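Local coordinates for protein esterase A (Caulobacter crescentus, PDB 5GKV) that probably hydrolyses ester bonds as a serine hydrolase of the beta-lactamase and penicillin-binding-protein family, at residues A[219-230]-A[362-370]; A[35-45]-A[56-66]. All blocks are in the same frame, centred on the assembly; numbering follows the deposited sequence.

How the contacts relate
Contact 2 is the more buried, though it lies toward one side of the antiparallel sheet of the beta-lactamase-like fold, farther from the chain's centre than contact 1, a more open meeting of two irregular loops. In contact 2 paired backbones of strands 42-49 and 52-60 do most of the work, with one salt bridge, Arg44 to Asp56, beside them. Contact 1 has a single beta bridge and leans on two waters, the side chains of Asn363 and, weakly, Asn367, and apolar packing round Phe230. The two touch directly, their centres about 14 Å apart: the Asn363 side chain of contact 1 takes the N-H of Gly42, and Arg64 of contact 2 probably donates to the Leu221 carbonyl.

Contact 1: A[219-230]-A[362-370]; sequences ADLMRPTAMPQF and MNKQGNALI
Asn363 ND2 serves two carbonyls: it gives a bent hydrogen bond to Asp220 O (3.0 Å) across the contact and another to Phe61 O, while OD1 accepts from the N-H of Gly42. The chi1 of 59° sets CG between the backbone N and carbonyl carbon, which turns the amide to the Asp220 peptide; the acceptor lies 29° out of the amide plane.

From there the backbones run together briefly as a single beta bridge at Met222 and Lys364. Met222 N donates almost straight (176°) to Asn363 O, and Gln365 N answers to Met222 O, each at 3.0 Å. The Met222 side chain crosses that of Lys364, with CE against the CB-CG part of the lysine and SD 3.6 Å from Lys364 NZ. Water 1 accepts from that NZ and donates to both Arg223 O and Gln365 O, so it links the two backbones just past the bridge. The Gln365 side chain, extended beyond CG, brings its OE1 to 3.3 Å from Pro224 CD.

Farther along, Asn367 ND2 makes a weak bond to Met227 O, and water 2 joins Gln229 N to Asn367 O. Ala226 O, buried nearby, has no polar partner in the model. Here the packing turns apolar: Pro228 CB touches Leu369 CG at 3.8 Å, and Leu369 CD1 sits over one face of the Phe230 ring, a CH-pi contact offset toward the rim.

This is plain loop-to-loop packing, a seam that joins the loop after strand 206-208 to the one leaving strand 356-362. Leu221 also packs on Thr76 of strand 76-77, Arg374 of helix 373-384 bonds Lys364 O, and the Phe230 ring meets Phe241 at the end of helix 235-241.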
loop_
_atom_site.group_PDB
_atom_site.type_symbol
_atom_site.label_atom_id
_atom_site.label_comp_id
_atom_site.label_asym_id
_atom_site.label_seq_id
_atom_site.Cartn_x
_atom_site.Cartn_y
_atom_site.Cartn_z
ATOM N N ALA A 219 -2.931 -10.274 13.695
ATOM C CA ALA A 219 -3.584 -11.488 13.222
ATOM C C ALA A 219 -2.572 -12.459 12.637
ATOM O O ALA A 219 -1.592 -12.052 12.019
ATOM C CB ALA A 219 -4.624 -11.137 12.156
ATOM N N ASP A 220 -2.815 -13.757 12.835
ATOM C CA ASP A 220 -2.161 -14.776 12.018
ATOM C C ASP A 220 -2.505 -14.579 10.553
ATOM O O ASP A 220 -3.620 -14.192 10.202
ATOM C CB ASP A 220 -2.636 -16.193 12.381
ATOM C CG ASP A 220 -2.220 -16.637 13.758
ATOM O OD1 ASP A 220 -1.323 -16.018 14.364
ATOM O OD2 ASP A 220 -2.809 -17.634 14.220
ATOM N N LEU A 221 -1.574 -14.951 9.691
ATOM C CA LEU A 221 -1.827 -15.009 8.264
ATOM C C LEU A 221 -1.987 -16.456 7.820
ATOM O O LEU A 221 -1.377 -17.373 8.379
ATOM C CB LEU A 221 -0.681 -14.350 7.495
ATOM C CG LEU A 221 -0.480 -12.867 7.808
ATOM C CD1 LEU A 221 0.782 -12.367 7.139
ATOM C CD2 LEU A 221 -1.698 -12.092 7.314
ATOM N N MET A 222 -2.834 -16.652 6.822
ATOM C CA MET A 222 -2.923 -17.915 6.113
ATOM C C MET A 222 -2.387 -17.683 4.711
ATOM O O MET A 222 -2.931 -16.861 3.965
ATOM C CB MET A 222 -4.356 -18.430 6.077
ATOM C CG MET A 222 -4.469 -19.831 5.513
ATOM S SD MET A 222 -6.183 -20.368 5.487
ATOM C CE MET A 222 -6.950 -19.040 6.408
ATOM N N ARG A 223 -1.315 -18.389 4.369
ATOM C CA ARG A 223 -0.630 -18.171 3.111
ATOM C C ARG A 223 -1.472 -18.722 1.955
ATOM O O ARG A 223 -2.395 -19.513 2.166
ATOM C CB ARG A 223 0.766 -18.807 3.159
ATOM C CG ARG A 223 0.825 -20.344 3.051
ATOM C CD ARG A 223 0.039 -21.087 4.160
ATOM N NE ARG A 223 0.339 -20.536 5.476
ATOM C CZ ARG A 223 -0.392 -20.722 6.566
ATOM N NH1 ARG A 223 -1.523 -21.436 6.533
ATOM N NH2 ARG A 223 -0.003 -20.156 7.701
ATOM N N PRO A 224 -1.208 -18.272 0.726
ATOM C CA PRO A 224 -2.107 -18.616 -0.386
ATOM C C PRO A 224 -2.128 -20.111 -0.663
ATOM O O PRO A 224 -1.157 -20.827 -0.411
ATOM C CB PRO A 224 -1.519 -17.840 -1.570
ATOM C CG PRO A 224 -0.741 -16.730 -0.954
ATOM C CD PRO A 224 -0.185 -17.289 0.324
ATOM N N THR A 225 -3.265 -20.577 -1.189
ATOM C CA THR A 225 -3.385 -21.980 -1.586
ATOM C C THR A 225 -2.563 -22.286 -2.838
ATOM O O THR A 225 -2.096 -23.419 -3.010
ATOM C CB THR A 225 -4.861 -22.344 -1.814
ATOM O OG1 THR A 225 -5.374 -21.623 -2.942
ATOM C CG2 THR A 225 -5.703 -21.998 -0.585
ATOM N N ALA A 226 -2.372 -21.297 -3.713
ATOM C CA ALA A 226 -1.637 -21.488 -4.956
ATOM C C ALA A 226 -0.960 -20.178 -5.335
ATOM O O ALA A 226 -1.384 -19.102 -4.905
ATOM C CB ALA A 226 -2.560 -21.965 -6.084
ATOM N N MET A 227 0.096 -20.274 -6.141
ATOM C CA MET A 227 0.852 -19.082 -6.499
ATOM C C MET A 227 0.055 -18.198 -7.454
ATOM O O MET A 227 -0.767 -18.689 -8.234
ATOM C CB MET A 227 2.187 -19.448 -7.143
ATOM C CG MET A 227 3.044 -20.415 -6.328
ATOM S SD MET A 227 2.665 -20.529 -4.554
ATOM C CE MET A 227 3.161 -18.916 -3.913
ATOM N N PRO A 228 0.271 -16.888 -7.403
ATOM C CA PRO A 228 -0.309 -16.013 -8.424
ATOM C C PRO A 228 0.287 -16.322 -9.789
ATOM O O PRO A 228 1.429 -16.777 -9.906
ATOM C CB PRO A 228 0.066 -14.604 -7.948
ATOM C CG PRO A 228 1.236 -14.804 -7.029
ATOM C CD PRO A 228 1.042 -16.143 -6.391
ATOM N N GLN A 229 -0.515 -16.089 -10.823
ATOM C CA GLN A 229 -0.115 -16.357 -12.203
ATOM C C GLN A 229 0.526 -15.096 -12.774
ATOM O O GLN A 229 -0.164 -14.152 -13.165
ATOM C CB GLN A 229 -1.316 -16.813 -13.030
ATOM C CG GLN A 229 -1.064 -16.941 -14.542
ATOM C CD GLN A 229 0.141 -17.811 -14.898
ATOM O OE1 GLN A 229 0.451 -18.785 -14.207
ATOM N NE2 GLN A 229 0.830 -17.453 -15.983
ATOM N N PHE A 230 1.854 -15.081 -12.825
ATOM C CA PHE A 230 2.560 -13.960 -13.422
ATOM C C PHE A 230 2.505 -14.040 -14.943
ATOM O O PHE A 230 2.030 -15.015 -15.533
ATOM C CB PHE A 230 4.007 -13.926 -12.939
ATOM C CG PHE A 230 4.157 -13.390 -11.557
ATOM C CD1 PHE A 230 4.305 -12.030 -11.343
ATOM C CD2 PHE A 230 4.112 -14.239 -10.462
ATOM C CE1 PHE A 230 4.426 -11.520 -10.060
ATOM C CE2 PHE A 230 4.234 -13.738 -9.174
ATOM C CZ PHE A 230 4.394 -12.371 -8.972
ATOM N N MET A 362 -7.675 -8.224 5.432
ATOM C CA MET A 362 -8.022 -9.603 5.763
ATOM C C MET A 362 -6.749 -10.387 6.019
ATOM O O MET A 362 -5.649 -9.935 5.704
ATOM C CB MET A 362 -8.843 -10.266 4.641
ATOM C CG MET A 362 -8.013 -10.749 3.422
ATOM S SD MET A 362 -6.934 -9.532 2.586
ATOM C CE MET A 362 -5.401 -10.462 2.545
ATOM N N ASN A 363 -6.899 -11.595 6.574
ATOM C CA ASN A 363 -5.714 -12.393 6.850
ATOM C C ASN A 363 -5.649 -13.711 6.087
ATOM O O ASN A 363 -4.597 -14.354 6.113
ATOM C CB ASN A 363 -5.555 -12.652 8.363
ATOM C CG ASN A 363 -6.737 -13.380 8.984
ATOM O OD1 ASN A 363 -7.771 -13.559 8.360
ATOM N ND2 ASN A 363 -6.588 -13.774 10.253
ATOM N N LYS A 364 -6.700 -14.110 5.382
ATOM C CA LYS A 364 -6.595 -15.222 4.437
ATOM C C LYS A 364 -6.118 -14.681 3.084
ATOM O O LYS A 364 -6.827 -13.919 2.416
ATOM C CB LYS A 364 -7.915 -15.972 4.308
ATOM C CG LYS A 364 -7.839 -17.145 3.311
ATOM C CD LYS A 364 -9.145 -17.931 3.295
ATOM C CE LYS A 364 -9.143 -19.022 2.216
ATOM N NZ LYS A 364 -8.096 -20.056 2.496
ATOM N N GLN A 365 -4.910 -15.070 2.688
ATOM C CA GLN A 365 -4.297 -14.541 1.475
ATOM C C GLN A 365 -4.804 -15.291 0.252
ATOM O O GLN A 365 -4.769 -16.522 0.215
ATOM C CB GLN A 365 -2.776 -14.647 1.581
ATOM C CG GLN A 365 -2.236 -13.875 2.776
ATOM C CD GLN A 365 -0.709 -13.858 2.843
ATOM O OE1 GLN A 365 -0.048 -14.855 2.563
ATOM N NE2 GLN A 365 -0.154 -12.716 3.200
ATOM N N GLY A 366 -5.288 -14.550 -0.741
ATOM C CA GLY A 366 -5.625 -15.117 -2.029
ATOM C C GLY A 366 -4.423 -15.072 -2.955
ATOM O O GLY A 366 -3.302 -14.761 -2.553
ATOM N N ASN A 367 -4.663 -15.383 -4.226
ATOM C CA ASN A 367 -3.566 -15.351 -5.188
ATOM C C ASN A 367 -3.786 -14.313 -6.285
ATOM O O ASN A 367 -3.163 -14.402 -7.351
ATOM C CB ASN A 367 -3.347 -16.738 -5.794
ATOM C CG ASN A 367 -4.432 -17.120 -6.777
ATOM O OD1 ASN A 367 -5.606 -16.793 -6.582
ATOM N ND2 ASN A 367 -4.043 -17.811 -7.850
ATOM N N ALA A 368 -4.667 -13.340 -6.058
ATOM C CA ALA A 368 -4.810 -12.207 -6.964
ATOM C C ALA A 368 -3.876 -11.097 -6.502
ATOM O O ALA A 368 -3.996 -10.607 -5.373
ATOM C CB ALA A 368 -6.257 -11.716 -7.016
ATOM N N LEU A 369 -2.939 -10.701 -7.370
ATOM C CA LEU A 369 -1.987 -9.669 -6.984
ATOM C C LEU A 369 -2.691 -8.338 -6.737
ATOM O O LEU A 369 -2.339 -7.602 -5.807
ATOM C CB LEU A 369 -0.915 -9.535 -8.065
ATOM C CG LEU A 369 -0.100 -10.823 -8.222
ATOM C CD1 LEU A 369 0.564 -10.929 -9.597
ATOM C CD2 LEU A 369 0.931 -10.914 -7.102
ATOM N N ILE A 370 -3.682 -8.009 -7.570
ATOM C CA ILE A 370 -4.574 -6.878 -7.345
ATOM C C ILE A 370 -5.976 -7.314 -7.743
ATOM O O ILE A 370 -6.167 -8.300 -8.464
ATOM C CB ILE A 370 -4.172 -5.605 -8.135
ATOM C CG1 ILE A 370 -4.114 -5.907 -9.631
ATOM C CG2 ILE A 370 -2.829 -5.066 -7.649
ATOM C CD1 ILE A 370 -3.625 -4.740 -10.476
HETATM O O HOH W 1 -5.164 -18.824 1.811
HETATM O O HOH W 2 -3.111 -14.724 -9.996
#

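Contact 2: A[35-45]-A[56-66]; sequences FADGGELGARF and DLMGGFADRKR
Ala43 and Gly59 face each other as a hydrogen-bonded pair in the beta hairpin of strands 42-49 and 52-60, part of the antiparallel sheet of the beta-lactamase-like fold. Ala43 N reaches Gly59 O and Gly59 N returns to Ala43 O; Phe45 and Leu57 repeat the exchange. Between them Arg44 and Met58 form a non-hydrogen-bonded pair, and at Gly42 and Gly60 the backbones close to 4.2 Å between CA atoms. Phe61 N carries the bonding one step further, to Leu41 O, from above the carbonyl plane.

Charge enters through Arg44. Extended from CG to NE, with CG anti to the backbone N (chi1 -168°), it lies alongside Met58 and grips Asp56 side-on: NE to OD1 at 2.7 Å and NH2 to OD2 at 2.8 Å, both on syn lone pairs, the two planar groups 20° apart. Met58 SD sits over one guanidinium face, and NH1 goes on to Pro72 O.

Van der Waals packing fills the other end. The Phe35 ring comes close against the backbone of Gly59, which has no side chain, with CE1 3.3 Å from Gly59 C. Placed opposite the backbone N by a chi1 of 178°, Leu41 CG carries its methyls to the 61-66 loop, CD1 lying 3.6 Å from Asp63 O.

A side-chain-to-backbone bond completes the set. Arg66, last residue of the type I turn from Asp63, has Leu41 CD1 over one face of its guanidinium, while at the edge, in plane, NH2 donates to a lone pair of Glu40 O at 2.9 Å.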
loop_
_atom_site.group_PDB
_atom_site.type_symbol
_atom_site.label_atom_id
_atom_site.label_comp_id
_atom_site.label_asym_id
_atom_site.label_seq_id
_atom_site.Cartn_x
_atom_site.Cartn_y
_atom_site.Cartn_z
ATOM N N PHE A 35 -17.671 -14.713 3.493
ATOM C CA PHE A 35 -17.342 -15.739 4.475
ATOM C C PHE A 35 -17.950 -17.102 4.143
ATOM O O PHE A 35 -17.505 -18.115 4.699
ATOM C CB PHE A 35 -17.786 -15.289 5.870
ATOM C CG PHE A 35 -16.926 -14.193 6.440
ATOM C CD1 PHE A 35 -15.852 -14.499 7.270
ATOM C CD2 PHE A 35 -17.172 -12.858 6.119
ATOM C CE1 PHE A 35 -15.039 -13.501 7.796
ATOM C CE2 PHE A 35 -16.355 -11.843 6.621
ATOM C CZ PHE A 35 -15.282 -12.163 7.474
ATOM N N ALA A 36 -18.925 -17.159 3.232
ATOM C CA ALA A 36 -19.543 -18.437 2.885
ATOM C C ALA A 36 -18.562 -19.346 2.154
ATOM O O ALA A 36 -17.671 -18.889 1.427
ATOM C CB ALA A 36 -20.783 -18.221 2.018
ATOM N N ASP A 37 -18.728 -20.655 2.364
ATOM C CA ASP A 37 -17.926 -21.673 1.672
ATOM C C ASP A 37 -16.429 -21.451 1.892
ATOM O O ASP A 37 -15.611 -21.608 0.982
ATOM C CB ASP A 37 -18.266 -21.716 0.176
ATOM C CG ASP A 37 -19.768 -21.754 -0.077
ATOM O OD1 ASP A 37 -20.279 -20.876 -0.815
ATOM O OD2 ASP A 37 -20.438 -22.637 0.504
ATOM N N GLY A 38 -16.074 -21.059 3.114
ATOM C CA GLY A 38 -14.678 -20.903 3.492
ATOM C C GLY A 38 -13.899 -19.870 2.707
ATOM O O GLY A 38 -12.712 -20.080 2.434
ATOM N N GLY A 39 -14.524 -18.744 2.356
ATOM C CA GLY A 39 -13.789 -17.741 1.599
ATOM C C GLY A 39 -12.848 -16.872 2.414
ATOM O O GLY A 39 -12.028 -16.139 1.836
ATOM N N GLU A 40 -12.934 -16.948 3.741
ATOM C CA GLU A 40 -12.210 -16.044 4.623
ATOM C C GLU A 40 -11.619 -16.811 5.790
ATOM O O GLU A 40 -12.026 -17.943 6.094
ATOM C CB GLU A 40 -13.137 -14.946 5.189
ATOM C CG GLU A 40 -13.730 -14.005 4.143
ATOM C CD GLU A 40 -12.748 -12.926 3.665
ATOM O OE1 GLU A 40 -11.512 -13.130 3.717
ATOM O OE2 GLU A 40 -13.230 -11.854 3.232
ATOM N N LEU A 41 -10.674 -16.153 6.469
ATOM C CA LEU A 41 -10.365 -16.471 7.862
ATOM C C LEU A 41 -10.984 -15.374 8.726
ATOM O O LEU A 41 -12.030 -15.586 9.340
ATOM C CB LEU A 41 -8.857 -16.592 8.086
ATOM C CG LEU A 41 -8.392 -16.888 9.517
ATOM C CD1 LEU A 41 -9.069 -18.181 10.039
ATOM C CD2 LEU A 41 -6.869 -17.016 9.579
ATOM N N GLY A 42 -10.379 -14.186 8.736
ATOM C CA GLY A 42 -11.015 -13.017 9.312
ATOM C C GLY A 42 -10.825 -11.817 8.404
ATOM O O GLY A 42 -9.904 -11.774 7.573
ATOM N N ALA A 43 -11.715 -10.832 8.563
ATOM C CA ALA A 43 -11.646 -9.667 7.690
ATOM C C ALA A 43 -12.393 -8.493 8.309
ATOM O O ALA A 43 -13.296 -8.659 9.140
ATOM C CB ALA A 43 -12.220 -9.979 6.298
ATOM N N ARG A 44 -12.022 -7.305 7.858
ATOM C CA ARG A 44 -12.723 -6.086 8.233
ATOM C C ARG A 44 -12.811 -5.194 7.004
ATOM O O ARG A 44 -11.842 -5.074 6.235
ATOM C CB ARG A 44 -12.005 -5.373 9.392
ATOM C CG ARG A 44 -12.806 -4.246 10.045
ATOM C CD ARG A 44 -12.053 -3.698 11.248
ATOM N NE ARG A 44 -12.828 -2.745 12.042
ATOM C CZ ARG A 44 -12.345 -2.175 13.148
ATOM N NH1 ARG A 44 -11.102 -2.456 13.548
ATOM N NH2 ARG A 44 -13.077 -1.326 13.832
ATOM N N PHE A 45 -13.984 -4.604 6.791
ATOM C CA PHE A 45 -14.200 -3.719 5.652
ATOM C C PHE A 45 -14.776 -2.422 6.180
ATOM O O PHE A 45 -15.770 -2.437 6.912
ATOM C CB PHE A 45 -15.155 -4.302 4.609
ATOM C CG PHE A 45 -15.421 -3.369 3.444
ATOM C CD1 PHE A 45 -14.452 -3.161 2.468
ATOM C CD2 PHE A 45 -16.646 -2.713 3.316
ATOM C CE1 PHE A 45 -14.686 -2.293 1.387
ATOM C CE2 PHE A 45 -16.896 -1.852 2.237
ATOM C CZ PHE A 45 -15.917 -1.644 1.270
ATOM N N ASP A 56 -18.405 -0.268 8.925
ATOM C CA ASP A 56 -17.225 -0.878 9.536
ATOM C C ASP A 56 -17.659 -2.260 10.014
ATOM O O ASP A 56 -18.231 -2.389 11.100
ATOM C CB ASP A 56 -16.694 -0.002 10.667
ATOM C CG ASP A 56 -15.551 -0.647 11.430
ATOM O OD1 ASP A 56 -14.888 -1.548 10.876
ATOM O OD2 ASP A 56 -15.316 -0.243 12.601
ATOM N N LEU A 57 -17.424 -3.276 9.189
ATOM C CA LEU A 57 -17.890 -4.630 9.462
ATOM C C LEU A 57 -16.716 -5.562 9.720
ATOM O O LEU A 57 -15.694 -5.484 9.033
ATOM C CB LEU A 57 -18.709 -5.179 8.296
ATOM C CG LEU A 57 -20.049 -4.500 8.045
ATOM C CD1 LEU A 57 -20.625 -5.072 6.774
ATOM C CD2 LEU A 57 -20.989 -4.717 9.227
ATOM N N MET A 58 -16.904 -6.472 10.680
ATOM C CA MET A 58 -15.907 -7.447 11.107
ATOM C C MET A 58 -16.490 -8.847 11.000
ATOM O O MET A 58 -17.671 -9.050 11.282
ATOM C CB MET A 58 -15.488 -7.190 12.560
ATOM C CG MET A 58 -14.663 -5.909 12.759
ATOM S SD MET A 58 -14.645 -5.429 14.499
ATOM C CE MET A 58 -16.339 -4.823 14.658
ATOM N N GLY A 59 -15.666 -9.826 10.619
ATOM C CA GLY A 59 -16.134 -11.200 10.619
ATOM C C GLY A 59 -14.996 -12.173 10.824
ATOM O O GLY A 59 -13.828 -11.853 10.566
ATOM N N GLY A 60 -15.348 -13.364 11.330
ATOM C CA GLY A 60 -14.364 -14.440 11.392
ATOM C C GLY A 60 -13.306 -14.250 12.475
ATOM O O GLY A 60 -13.563 -13.692 13.551
ATOM N N PHE A 61 -12.080 -14.707 12.173
ATOM C CA PHE A 61 -11.091 -15.001 13.208
ATOM C C PHE A 61 -9.736 -14.378 12.923
ATOM O O PHE A 61 -9.298 -14.281 11.773
ATOM C CB PHE A 61 -10.942 -16.522 13.377
ATOM C CG PHE A 61 -12.253 -17.189 13.626
ATOM C CD1 PHE A 61 -13.020 -17.677 12.560
ATOM C CD2 PHE A 61 -12.773 -17.242 14.908
ATOM C CE1 PHE A 61 -14.269 -18.256 12.794
ATOM C CE2 PHE A 61 -14.028 -17.832 15.144
ATOM C CZ PHE A 61 -14.766 -18.326 14.078
ATOM N N ALA A 62 -9.073 -13.967 14.011
ATOM C CA ALA A 62 -7.729 -13.410 13.923
ATOM C C ALA A 62 -6.675 -14.502 13.832
ATOM O O ALA A 62 -5.601 -14.271 13.277
ATOM C CB ALA A 62 -7.452 -12.529 15.147
ATOM N N ASP A 63 -6.974 -15.699 14.340
ATOM C CA ASP A 63 -5.987 -16.765 14.487
ATOM C C ASP A 63 -6.305 -17.955 13.578
ATOM O O ASP A 63 -7.468 -18.216 13.247
ATOM C CB ASP A 63 -5.925 -17.238 15.948
ATOM C CG ASP A 63 -7.227 -17.891 16.415
ATOM O OD1 ASP A 63 -8.329 -17.371 16.097
ATOM O OD2 ASP A 63 -7.155 -18.931 17.106
ATOM N N ARG A 64 -5.252 -18.686 13.176
ATOM C CA ARG A 64 -5.459 -19.846 12.309
ATOM C C ARG A 64 -6.283 -20.934 12.993
ATOM O O ARG A 64 -6.965 -21.699 12.310
ATOM C CB ARG A 64 -4.119 -20.417 11.825
ATOM C CG ARG A 64 -3.525 -19.654 10.612
ATOM C CD ARG A 64 -2.162 -20.218 10.177
ATOM N NE ARG A 64 -1.195 -20.187 11.273
ATOM C CZ ARG A 64 -0.291 -19.224 11.440
ATOM N NH1 ARG A 64 -0.233 -18.214 10.580
ATOM N NH2 ARG A 64 0.556 -19.267 12.460
ATOM N N LYS A 65 -6.254 -21.009 14.328
ATOM C CA LYS A 65 -7.049 -21.995 15.062
ATOM C C LYS A 65 -8.533 -21.646 15.144
ATOM O O LYS A 65 -9.322 -22.479 15.610
ATOM C CB LYS A 65 -6.502 -22.174 16.483
ATOM C CG LYS A 65 -5.177 -22.909 16.570
ATOM C CD LYS A 65 -4.837 -23.234 18.018
ATOM C CE LYS A 65 -3.360 -23.069 18.317
ATOM N NZ LYS A 65 -3.103 -23.301 19.777
ATOM N N ARG A 66 -8.929 -20.454 14.696
ATOM C CA ARG A 66 -10.326 -20.000 14.743
ATOM C C ARG A 66 -10.872 -19.991 16.171
ATOM O O ARG A 66 -12.039 -20.311 16.403
ATOM C CB ARG A 66 -11.232 -20.844 13.835
ATOM C CG ARG A 66 -10.920 -20.689 12.355
ATOM C CD ARG A 66 -11.862 -21.506 11.454
ATOM N NE ARG A 66 -11.467 -21.179 10.096
ATOM C CZ ARG A 66 -12.098 -20.308 9.319
ATOM N NH1 ARG A 66 -13.216 -19.728 9.723
ATOM N NH2 ARG A 66 -11.605 -20.032 8.123
HETATM O O HOH W 3 -14.058 -17.314 8.500
#